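Long-range contacts in peptidylprolyl isomerase PrsA (Bacillus anthracis, PDB 6VJ4), which catalyses cis-trans isomerisation of peptidyl-prolyl bonds, helps secreted proteins fold after translocation, and is important for secretion of the protective antigen: residues V49-V53 with K80-K86; I93-V97 with R219-F225; P108-H114 with I193-K199. All blocks are in the same frame, centred on the assembly; numbering follows the deposited sequence. Where two conformers were deposited one is given.

Contact 1 (V49-V53 with K80-K86); sequences VDKEV and KNQIKFK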
loop_
_atom_site.group_PDB
_atom_site.type_symbol
_atom_site.label_atom_id
_atom_site.label_comp_id
_atom_site.label_asym_id
_atom_site.label_seq_id
_atom_site.Cartn_x
_atom_site.Cartn_y
_atom_site.Cartn_z
ATOM N N VAL A 49 -13.359 17.919 -13.067
ATOM C CA VAL A 49 -13.632 17.785 -11.602
ATOM C C VAL A 49 -14.380 19.035 -11.124
ATOM O O VAL A 49 -15.430 18.879 -10.461
ATOM C CB VAL A 49 -12.336 17.573 -10.792
ATOM C CG1 VAL A 49 -12.581 17.686 -9.293
ATOM C CG2 VAL A 49 -11.662 16.246 -11.121
ATOM N N ASP A 50 -13.849 20.220 -11.447
ATOM C CA ASP A 50 -14.452 21.512 -11.020
ATOM C C ASP A 50 -15.872 21.626 -11.587
ATOM O O ASP A 50 -16.751 22.113 -10.856
ATOM C CB ASP A 50 -13.565 22.694 -11.423
ATOM C CG ASP A 50 -12.214 22.722 -10.719
ATOM O OD1 ASP A 50 -12.072 22.038 -9.681
ATOM O OD2 ASP A 50 -11.308 23.422 -11.218
ATOM N N LYS A 51 -16.094 21.175 -12.827
ATOM C CA LYS A 51 -17.456 21.256 -13.422
ATOM C C LYS A 51 -18.424 20.400 -12.598
ATOM O O LYS A 51 -19.567 20.848 -12.380
ATOM C CB LYS A 51 -17.452 20.827 -14.893
ATOM C CG LYS A 51 -18.836 20.674 -15.514
ATOM C CD LYS A 51 -18.848 20.656 -17.032
ATOM C CE LYS A 51 -18.517 22.001 -17.644
ATOM N NZ LYS A 51 -18.585 21.966 -19.125
ATOM N N GLU A 52 -17.979 19.221 -12.155
ATOM C CA GLU A 52 -18.856 18.324 -11.355
ATOM C C GLU A 52 -19.088 18.967 -9.982
ATOM O O GLU A 52 -20.202 18.825 -9.447
ATOM C CB GLU A 52 -18.232 16.929 -11.240
ATOM C CG GLU A 52 -19.173 15.874 -10.677
ATOM C CD GLU A 52 -20.356 15.516 -11.565
ATOM O OE1 GLU A 52 -20.354 15.918 -12.746
ATOM O OE2 GLU A 52 -21.280 14.839 -11.069
ATOM N N VAL A 53 -18.072 19.656 -9.448
ATOM C CA VAL A 53 -18.192 20.350 -8.127
ATOM C C VAL A 53 -19.219 21.480 -8.254
ATOM O O VAL A 53 -20.066 21.604 -7.350
ATOM C CB VAL A 53 -16.840 20.900 -7.628
ATOM C CG1 VAL A 53 -17.024 21.917 -6.510
ATOM C CG2 VAL A 53 -15.887 19.793 -7.194
ATOM N N LYS A 80 -14.119 17.787 -3.274
ATOM C CA LYS A 80 -13.420 17.790 -4.588
ATOM C C LYS A 80 -12.620 16.490 -4.744
ATOM O O LYS A 80 -12.738 15.848 -5.813
ATOM C CB LYS A 80 -12.515 19.021 -4.711
ATOM C CG LYS A 80 -11.787 19.150 -6.042
ATOM C CD LYS A 80 -10.920 20.383 -6.171
ATOM C CE LYS A 80 -10.164 20.418 -7.484
ATOM N NZ LYS A 80 -9.314 21.627 -7.607
ATOM N N ASN A 81 -11.841 16.114 -3.723
ATOM C CA ASN A 81 -11.048 14.857 -3.792
ATOM C C ASN A 81 -11.984 13.655 -3.948
ATOM O O ASN A 81 -11.566 12.689 -4.609
ATOM C CB ASN A 81 -10.125 14.667 -2.584
ATOM C CG ASN A 81 -8.863 15.497 -2.668
ATOM O OD1 ASN A 81 -8.545 16.048 -3.719
ATOM N ND2 ASN A 81 -8.124 15.570 -1.572
ATOM N N GLN A 82 -13.195 13.717 -3.379
ATOM C CA GLN A 82 -14.148 12.575 -3.495
ATOM C C GLN A 82 -14.732 12.559 -4.916
ATOM O O GLN A 82 -14.986 11.454 -5.438
ATOM C CB GLN A 82 -15.269 12.644 -2.450
ATOM C CG GLN A 82 -14.800 12.720 -0.998
ATOM C CD GLN A 82 -13.879 11.607 -0.559
ATOM O OE1 GLN A 82 -13.092 11.069 -1.334
ATOM N NE2 GLN A 82 -13.942 11.277 0.721
ATOM N N ILE A 83 -14.949 13.744 -5.498
ATOM C CA ILE A 83 -15.467 13.858 -6.894
ATOM C C ILE A 83 -14.366 13.392 -7.858
ATOM O O ILE A 83 -14.683 12.627 -8.793
ATOM C CB ILE A 83 -15.951 15.290 -7.196
ATOM C CG1 ILE A 83 -17.276 15.578 -6.484
ATOM C CG2 ILE A 83 -16.061 15.527 -8.695
ATOM C CD1 ILE A 83 -17.983 16.832 -6.951
ATOM N N LYS A 84 -13.124 13.825 -7.627
ATOM C CA LYS A 84 -11.983 13.387 -8.469
ATOM C C LYS A 84 -11.947 11.852 -8.461
ATOM O O LYS A 84 -11.792 11.259 -9.549
ATOM C CB LYS A 84 -10.688 14.025 -7.953
ATOM C CG LYS A 84 -9.409 13.658 -8.697
ATOM C CD LYS A 84 -8.188 14.390 -8.156
ATOM C CE LYS A 84 -6.874 13.897 -8.724
ATOM N NZ LYS A 84 -6.802 14.068 -10.196
ATOM N N PHE A 85 -12.146 11.237 -7.291
ATOM C CA PHE A 85 -12.132 9.754 -7.179
ATOM C C PHE A 85 -13.303 9.147 -7.966
ATOM O O PHE A 85 -13.072 8.195 -8.750
ATOM C CB PHE A 85 -12.177 9.316 -5.713
ATOM C CG PHE A 85 -12.269 7.823 -5.526
ATOM C CD1 PHE A 85 -11.159 7.015 -5.723
ATOM C CD2 PHE A 85 -13.468 7.223 -5.173
ATOM C CE1 PHE A 85 -11.245 5.640 -5.559
ATOM C CE2 PHE A 85 -13.552 5.849 -5.006
ATOM C CZ PHE A 85 -12.442 5.060 -5.200
ATOM N N LYS A 86 -14.513 9.677 -7.767
ATOM C CA LYS A 86 -15.719 9.139 -8.457
ATOM C C LYS A 86 -15.505 9.161 -9.977
ATOM O O LYS A 86 -15.759 8.123 -10.629
ATOM C CB LYS A 86 -16.971 9.950 -8.113
ATOM C CG LYS A 86 -18.264 9.370 -8.675
ATOM C CD LYS A 86 -19.434 10.332 -8.698
ATOM C CE LYS A 86 -19.239 11.474 -9.675
ATOM N NZ LYS A 86 -20.468 12.288 -9.823
#
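Ile83 meets Val49, Glu52 and Val53 with its two branches, and these apolar contacts make up the middle of the contact. Its CG2 lies against the aliphatic part of Glu52, 3.6 Å from Glu52 CB, while the extended CG1 arm carries CD1 to within 3.6 Å of Val53 CG2. Val49 splits its methyls between two lysines one turn apart: CG1 packs on Lys80 CG at 3.7 Å, and CG2 rests over the backbone of Lys84 at its CA.

Two salt bridges flank this apolar middle. Lys80 is fully stretched, which takes its amine past Val49 to Asp50, where NZ stands a long 3.5 Å from OD1. Glu52 and Lys86 reach each other instead by bending, Glu52 at chi2 and Lys86 at chi3, and Lys86 NZ donates to Glu52 OE2 at 3.0 Å. The amine comes from above the carboxylate, 47° out of its plane. Glu52 OE1 has a further, weak ion pair with Lys55.

The axes of the two short segments approach to 9.3 Å, with 116° between their N-to-C directions. Apolar branches within and charged pairs at the margins are characteristic of amphipathic helices packed crosswise, here helix 46-60 on helix 76-95.

Contact 2 (I93-V97 with R219-F225); sequences IKQSV and RTADPIF
A helix end docked against a helix-to-helix turn forms this contact: Ile93 in the last turn of helix 76-95, and Ser96 close to where it runs out, meet Arg219, Thr220 and Phe225, which bracket the turn between helices 204-220 and 223-236. Arg219 is the polar centre. Its chain is extended from CG to NE and runs antiparallel to the Ile93 side chain, bringing the guanidinium to Ser96. There NH1 donates to Ser96 OG at 3.0 Å, with the hydroxyl close to the guanidinium plane and an N-H...O angle of 148°. The same nitrogen makes a weaker, more bent bond to Ser96 O, and a long, weak ion pair links it to Asp101.

The hydroxyl of Ser96 is itself fixed from behind. With chi1 at 76°, OG sits between the backbone N and the carbonyl carbon and turns back to donate to Ile93 O at 2.6 Å. Ser96 OG thus gives its proton to one helix carbonyl and accepts from the arginine.

Phe225 comes up to the same hydroxyl, its CZ 3.4 Å from Ser96 OG, and its CE1 lies 4.2 Å from Ile93 CG2. It also laps the guanidinium of Arg219 with its edge atom CE2, 3.4 Å above the plane and offset toward the rim. On the apolar side, Ile93 CG2 wedges between Arg219 CB (3.5 Å) and Thr220 OG1 (3.4 Å), a hydroxyl whose hydrogen bond is to Glu216 O. Val97 CG2 lies beside Arg219 NH1, 3.8 Å away, and its side chain continues onto Leu215.

Within the turn, Asp222 N-caps helix 223-236 through a weak OD1 bond from Ile224 N. Arg219 NH1 grips Ser96 where helix 76-95 runs out, with Phe225 beside it, and so joins that helix to the turn between helices 204-220 and 223-236.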
loop_
_atom_site.group_PDB
_atom_site.type_symbol
_atom_site.label_atom_id
_atom_site.label_comp_id
_atom_site.label_asym_id
_atom_site.label_seq_id
_atom_site.Cartn_x
_atom_site.Cartn_y
_atom_site.Cartn_z
ATOM N N ILE A 93 -14.091 2.009 -14.688
ATOM C CA ILE A 93 -15.182 1.020 -14.933
ATOM C C ILE A 93 -15.511 1.025 -16.430
ATOM O O ILE A 93 -15.718 -0.066 -16.991
ATOM C CB ILE A 93 -16.406 1.321 -14.043
ATOM C CG1 ILE A 93 -16.048 1.203 -12.559
ATOM C CG2 ILE A 93 -17.578 0.417 -14.403
ATOM C CD1 ILE A 93 -17.119 1.693 -11.621
ATOM N N LYS A 94 -15.524 2.206 -17.052
ATOM C CA LYS A 94 -15.817 2.292 -18.506
ATOM C C LYS A 94 -14.707 1.577 -19.286
ATOM O O LYS A 94 -15.034 0.895 -20.269
ATOM C CB LYS A 94 -15.984 3.753 -18.937
ATOM C CG LYS A 94 -16.353 3.950 -20.400
ATOM C CD LYS A 94 -16.844 5.341 -20.743
ATOM C CE LYS A 94 -17.365 5.423 -22.165
ATOM N NZ LYS A 94 -17.903 6.764 -22.495
ATOM N N GLN A 95 -13.447 1.699 -18.851
ATOM C CA GLN A 95 -12.326 1.035 -19.566
ATOM C C GLN A 95 -12.274 -0.459 -19.222
ATOM O O GLN A 95 -11.671 -1.199 -20.005
ATOM C CB GLN A 95 -11.003 1.741 -19.266
ATOM C CG GLN A 95 -10.943 3.132 -19.881
ATOM C CD GLN A 95 -9.659 3.874 -19.599
ATOM O OE1 GLN A 95 -9.555 5.069 -19.855
ATOM N NE2 GLN A 95 -8.666 3.169 -19.086
ATOM N N SER A 96 -12.918 -0.892 -18.134
ATOM C CA SER A 96 -12.904 -2.334 -17.761
ATOM C C SER A 96 -13.681 -3.162 -18.796
ATOM O O SER A 96 -13.513 -4.395 -18.824
ATOM C CB SER A 96 -13.497 -2.556 -16.394
ATOM O OG SER A 96 -14.915 -2.475 -16.437
ATOM N N VAL A 97 -14.519 -2.512 -19.598
ATOM C CA VAL A 97 -15.354 -3.263 -20.587
ATOM C C VAL A 97 -14.527 -3.464 -21.857
ATOM O O VAL A 97 -14.263 -2.471 -22.574
ATOM C CB VAL A 97 -16.695 -2.563 -20.866
ATOM C CG1 VAL A 97 -17.539 -3.345 -21.866
ATOM C CG2 VAL A 97 -17.486 -2.331 -19.585
ATOM N N ARG A 219 -21.998 -2.281 -14.405
ATOM C CA ARG A 219 -20.760 -2.318 -13.587
ATOM C C ARG A 219 -20.634 -1.046 -12.737
ATOM O O ARG A 219 -20.067 -1.139 -11.631
ATOM C CB ARG A 219 -19.535 -2.508 -14.484
ATOM C CG ARG A 219 -19.444 -3.897 -15.094
ATOM C CD ARG A 219 -18.216 -4.068 -15.955
ATOM N NE ARG A 219 -18.110 -5.433 -16.437
ATOM C CZ ARG A 219 -17.082 -5.913 -17.119
ATOM N NH1 ARG A 219 -16.050 -5.134 -17.398
ATOM N NH2 ARG A 219 -17.091 -7.173 -17.519
ATOM N N THR A 220 -21.125 0.092 -13.240
ATOM C CA THR A 220 -21.033 1.376 -12.498
ATOM C C THR A 220 -22.035 1.374 -11.337
ATOM O O THR A 220 -21.683 1.894 -10.259
ATOM C CB THR A 220 -21.258 2.571 -13.433
ATOM O OG1 THR A 220 -20.233 2.546 -14.429
ATOM C CG2 THR A 220 -21.218 3.901 -12.710
ATOM N N ALA A 221 -23.228 0.809 -11.553
ATOM C CA ALA A 221 -24.284 0.774 -10.511
ATOM C C ALA A 221 -24.051 -0.392 -9.540
ATOM O O ALA A 221 -24.858 -0.542 -8.602
ATOM C CB ALA A 221 -25.641 0.675 -11.166
ATOM N N ASP A 222 -22.980 -1.165 -9.741
ATOM C CA ASP A 222 -22.695 -2.345 -8.883
ATOM C C ASP A 222 -21.526 -2.024 -7.954
ATOM O O ASP A 222 -20.392 -1.895 -8.406
ATOM C CB ASP A 222 -22.419 -3.578 -9.748
ATOM C CG ASP A 222 -22.199 -4.865 -8.973
ATOM O OD1 ASP A 222 -22.418 -4.856 -7.744
ATOM O OD2 ASP A 222 -21.809 -5.871 -9.612
ATOM N N PRO A 223 -21.763 -1.869 -6.630
ATOM C CA PRO A 223 -20.681 -1.590 -5.685
ATOM C C PRO A 223 -19.700 -2.769 -5.593
ATOM O O PRO A 223 -18.517 -2.531 -5.495
ATOM C CB PRO A 223 -21.392 -1.369 -4.339
ATOM C CG PRO A 223 -22.846 -1.126 -4.704
ATOM C CD PRO A 223 -23.076 -1.923 -5.970
ATOM N N ILE A 224 -20.224 -3.999 -5.646
ATOM C CA ILE A 224 -19.393 -5.240 -5.573
ATOM C C ILE A 224 -18.325 -5.198 -6.675
ATOM O O ILE A 224 -17.154 -5.476 -6.357
ATOM C CB ILE A 224 -20.277 -6.504 -5.676
ATOM C CG1 ILE A 224 -21.348 -6.537 -4.580
ATOM C CG2 ILE A 224 -19.424 -7.768 -5.671
ATOM C CD1 ILE A 224 -22.308 -7.704 -4.686
ATOM N N PHE A 225 -18.712 -4.859 -7.912
ATOM C CA PHE A 225 -17.742 -4.816 -9.040
ATOM C C PHE A 225 -16.706 -3.705 -8.819
ATOM O O PHE A 225 -15.502 -4.000 -8.895
ATOM C CB PHE A 225 -18.445 -4.599 -10.382
ATOM C CG PHE A 225 -17.496 -4.503 -11.549
ATOM C CD1 PHE A 225 -16.880 -3.301 -11.867
ATOM C CD2 PHE A 225 -17.194 -5.622 -12.311
ATOM C CE1 PHE A 225 -15.991 -3.220 -12.927
ATOM C CE2 PHE A 225 -16.305 -5.536 -13.372
ATOM C CZ PHE A 225 -15.701 -4.337 -13.674
#

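Contact 3 (P108-H114 with I193-K199); sequences PEIKASH and IKLTGKK
Lys111 O receives both Thr196 N (2.8 Å) and Gly197 N (3.1 Å), the mark of a classic beta bulge in this antiparallel pair of the parvulin-type PPIC isomerase domain. Both donors come from the same face of the carbonyl plane. Lys111 N donates to Gly197 O, and farther along Ser113 and Lys194 exchange two backbone bonds of 2.9 Å each. The register moves by one residue, pairing Ala112 with Leu195.

Leu195 crosses Ile110 at about a right angle, its CD1 3.9 Å from Ile110 CB. Ala112 CB and Ile193 CG2 add to the same side of the sheet. On the other side Lys111 CG passes Thr196 OG1 at 3.3 Å.

Where the pair runs out beyond Lys198, Lys199 N donates almost straight to Glu109 O at 2.9 Å. In the Lys199 conformer given, the two side chains run side by side, joined by a weak salt bridge and by a water between Glu109 OE2 and Lys199 NZ; because a second conformer was deposited, these side-chain links are doubtful.

Farther out, Ile110 and Ile193 pack on helix 166-174, while on the opposite side of the sheet Ser113 and Lys194 rest on Phe136 and Lys194 forms a salt bridge with Glu137. Strand 155-159 holds the second edge of strand 110-117 through backbone bonds from Ile110 to Phe159 and Ala112 to Leu156. His114 bonds through ND1 to His191 and through NE2 to Asp146.

A second water links Ser113 OG (2.6 Å) to Thr196 OG1 (2.7 Å), beside the bulge.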
loop_
_atom_site.group_PDB
_atom_site.type_symbol
_atom_site.label_atom_id
_atom_site.label_comp_id
_atom_site.label_asym_id
_atom_site.label_seq_id
_atom_site.Cartn_x
_atom_site.Cartn_y
_atom_site.Cartn_z
ATOM N N PRO A 108 -29.205 -13.663 -27.438
ATOM C CA PRO A 108 -30.593 -13.247 -27.523
ATOM C C PRO A 108 -31.192 -13.002 -26.135
ATOM O O PRO A 108 -30.766 -13.647 -25.181
ATOM C CB PRO A 108 -31.322 -14.432 -28.163
ATOM C CG PRO A 108 -30.371 -15.603 -28.040
ATOM C CD PRO A 108 -28.976 -15.056 -27.853
ATOM N N GLU A 109 -32.092 -12.024 -26.057
ATOM C CA GLU A 109 -32.890 -11.821 -24.829
ATOM C C GLU A 109 -33.709 -13.101 -24.647
ATOM O O GLU A 109 -34.223 -13.631 -25.655
ATOM C CB GLU A 109 -33.713 -10.553 -25.065
ATOM C CG GLU A 109 -34.343 -9.936 -23.854
ATOM C CD GLU A 109 -35.079 -8.628 -24.125
ATOM O OE1 GLU A 109 -35.010 -8.120 -25.259
ATOM O OE2 GLU A 109 -35.719 -8.128 -23.201
ATOM N N ILE A 110 -33.793 -13.599 -23.417
ATOM C CA ILE A 110 -34.566 -14.845 -23.152
ATOM C C ILE A 110 -35.570 -14.604 -22.034
ATOM O O ILE A 110 -35.378 -13.700 -21.209
ATOM C CB ILE A 110 -33.673 -16.042 -22.803
ATOM C CG1 ILE A 110 -32.691 -15.721 -21.674
ATOM C CG2 ILE A 110 -32.945 -16.550 -24.040
ATOM C CD1 ILE A 110 -32.013 -16.952 -21.074
ATOM N N LYS A 111 -36.618 -15.411 -22.056
ATOM C CA LYS A 111 -37.601 -15.385 -20.968
ATOM C C LYS A 111 -37.518 -16.742 -20.291
ATOM O O LYS A 111 -37.405 -17.758 -20.982
ATOM C CB LYS A 111 -39.011 -15.100 -21.483
ATOM C CG LYS A 111 -40.056 -15.020 -20.391
ATOM C CD LYS A 111 -41.388 -14.562 -20.888
ATOM C CE LYS A 111 -42.009 -15.493 -21.897
ATOM N NZ LYS A 111 -43.439 -15.128 -22.110
ATOM N N ALA A 112 -37.530 -16.720 -18.975
ATOM C CA ALA A 112 -37.487 -17.991 -18.238
ATOM C C ALA A 112 -38.305 -17.873 -16.964
ATOM O O ALA A 112 -38.549 -16.747 -16.467
ATOM C CB ALA A 112 -36.064 -18.347 -17.867
ATOM N N SER A 113 -38.674 -19.027 -16.460
ATOM C CA SER A 113 -39.265 -19.107 -15.103
ATOM C C SER A 113 -38.299 -19.894 -14.234
ATOM O O SER A 113 -37.514 -20.699 -14.768
ATOM C CB SER A 113 -40.626 -19.755 -15.083
ATOM O OG SER A 113 -41.532 -19.015 -15.887
ATOM N N HIS A 114 -38.374 -19.723 -12.916
ATOM C CA HIS A 114 -37.515 -20.574 -12.070
ATOM C C HIS A 114 -38.179 -20.775 -10.711
ATOM O O HIS A 114 -39.121 -19.998 -10.343
ATOM C CB HIS A 114 -36.097 -20.019 -11.878
ATOM C CG HIS A 114 -35.953 -18.885 -10.922
ATOM N ND1 HIS A 114 -34.867 -18.794 -10.055
ATOM C CD2 HIS A 114 -36.717 -17.790 -10.680
ATOM C CE1 HIS A 114 -34.977 -17.682 -9.333
ATOM N NE2 HIS A 114 -36.118 -17.057 -9.673
ATOM N N ILE A 193 -34.948 -24.349 -13.579
ATOM C CA ILE A 193 -35.183 -23.296 -14.600
ATOM C C ILE A 193 -35.979 -23.866 -15.773
ATOM O O ILE A 193 -35.714 -25.038 -16.185
ATOM C CB ILE A 193 -33.830 -22.742 -15.100
ATOM C CG1 ILE A 193 -32.901 -22.320 -13.963
ATOM C CG2 ILE A 193 -34.052 -21.619 -16.117
ATOM C CD1 ILE A 193 -31.477 -21.976 -14.414
ATOM N N LYS A 194 -36.929 -23.083 -16.263
ATOM C CA LYS A 194 -37.683 -23.451 -17.471
ATOM C C LYS A 194 -37.514 -22.325 -18.489
ATOM O O LYS A 194 -37.849 -21.193 -18.176
ATOM C CB LYS A 194 -39.161 -23.683 -17.154
ATOM C CG LYS A 194 -39.981 -24.092 -18.354
ATOM C CD LYS A 194 -41.414 -24.435 -18.075
ATOM C CE LYS A 194 -42.192 -23.305 -17.444
ATOM N NZ LYS A 194 -43.655 -23.589 -17.428
ATOM N N LEU A 195 -36.991 -22.641 -19.677
ATOM C CA LEU A 195 -36.881 -21.580 -20.695
ATOM C C LEU A 195 -38.233 -21.412 -21.381
ATOM O O LEU A 195 -38.780 -22.401 -21.826
ATOM C CB LEU A 195 -35.805 -21.970 -21.709
ATOM C CG LEU A 195 -35.581 -20.916 -22.792
ATOM C CD1 LEU A 195 -34.940 -19.659 -22.245
ATOM C CD2 LEU A 195 -34.738 -21.512 -23.901
ATOM N N THR A 196 -38.719 -20.177 -21.520
ATOM C CA THR A 196 -40.083 -20.020 -22.084
ATOM C C THR A 196 -40.108 -19.094 -23.291
ATOM O O THR A 196 -41.165 -19.032 -23.933
ATOM C CB THR A 196 -41.047 -19.500 -21.014
ATOM O OG1 THR A 196 -40.531 -18.290 -20.476
ATOM C CG2 THR A 196 -41.214 -20.475 -19.869
ATOM N N GLY A 197 -39.000 -18.428 -23.574
ATOM C CA GLY A 197 -38.968 -17.508 -24.727
ATOM C C GLY A 197 -37.557 -17.169 -25.148
ATOM O O GLY A 197 -36.647 -17.179 -24.319
ATOM N N LYS A 198 -37.394 -16.858 -26.436
ATOM C CA LYS A 198 -36.073 -16.438 -26.934
ATOM C C LYS A 198 -36.353 -15.474 -28.083
ATOM O O LYS A 198 -37.081 -15.852 -29.032
ATOM C CB LYS A 198 -35.240 -17.644 -27.374
ATOM C CG LYS A 198 -33.856 -17.278 -27.894
ATOM C CD LYS A 198 -33.014 -18.467 -28.275
ATOM C CE LYS A 198 -32.421 -19.159 -27.077
ATOM N NZ LYS A 198 -31.699 -20.396 -27.465
ATOM N N LYS A 199 -35.758 -14.288 -27.999
ATOM C CA LYS A 199 -35.958 -13.236 -29.027
ATOM C C LYS A 199 -34.953 -13.362 -30.162
ATOM O O LYS A 199 -33.839 -13.854 -29.933
ATOM C CB LYS A 199 -35.798 -11.849 -28.413
ATOM C CG LYS A 199 -36.850 -11.538 -27.370
ATOM C CD LYS A 199 -36.966 -10.090 -27.054
ATOM C CE LYS A 199 -38.180 -9.812 -26.197
ATOM N NZ LYS A 199 -38.354 -8.366 -25.948
HETATM O O HOH W 1 -38.022 -6.925 -23.145
HETATM O O HOH W 2 -41.535 -17.584 -18.044
#

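How the contacts relate
Contacts 1 and 2 share helix 76-95, whose earlier part crosses helix 46-60 and whose C-terminal end meets the turn between helices 204-220 and 223-236. Their centres are 18 Å apart. Contact 3 belongs to the four-stranded sheet of the isomerase domain, with its centre 26 Å from that of contact 2 and 42 Å from that of contact 1, on the other side of the chain's centre. Along the chain contact 1 closes first; contact 2 then brackets the whole of contact 3. The isomerase domain is therefore an insertion, and contact 2 brings together chain from before and after it into one helical part.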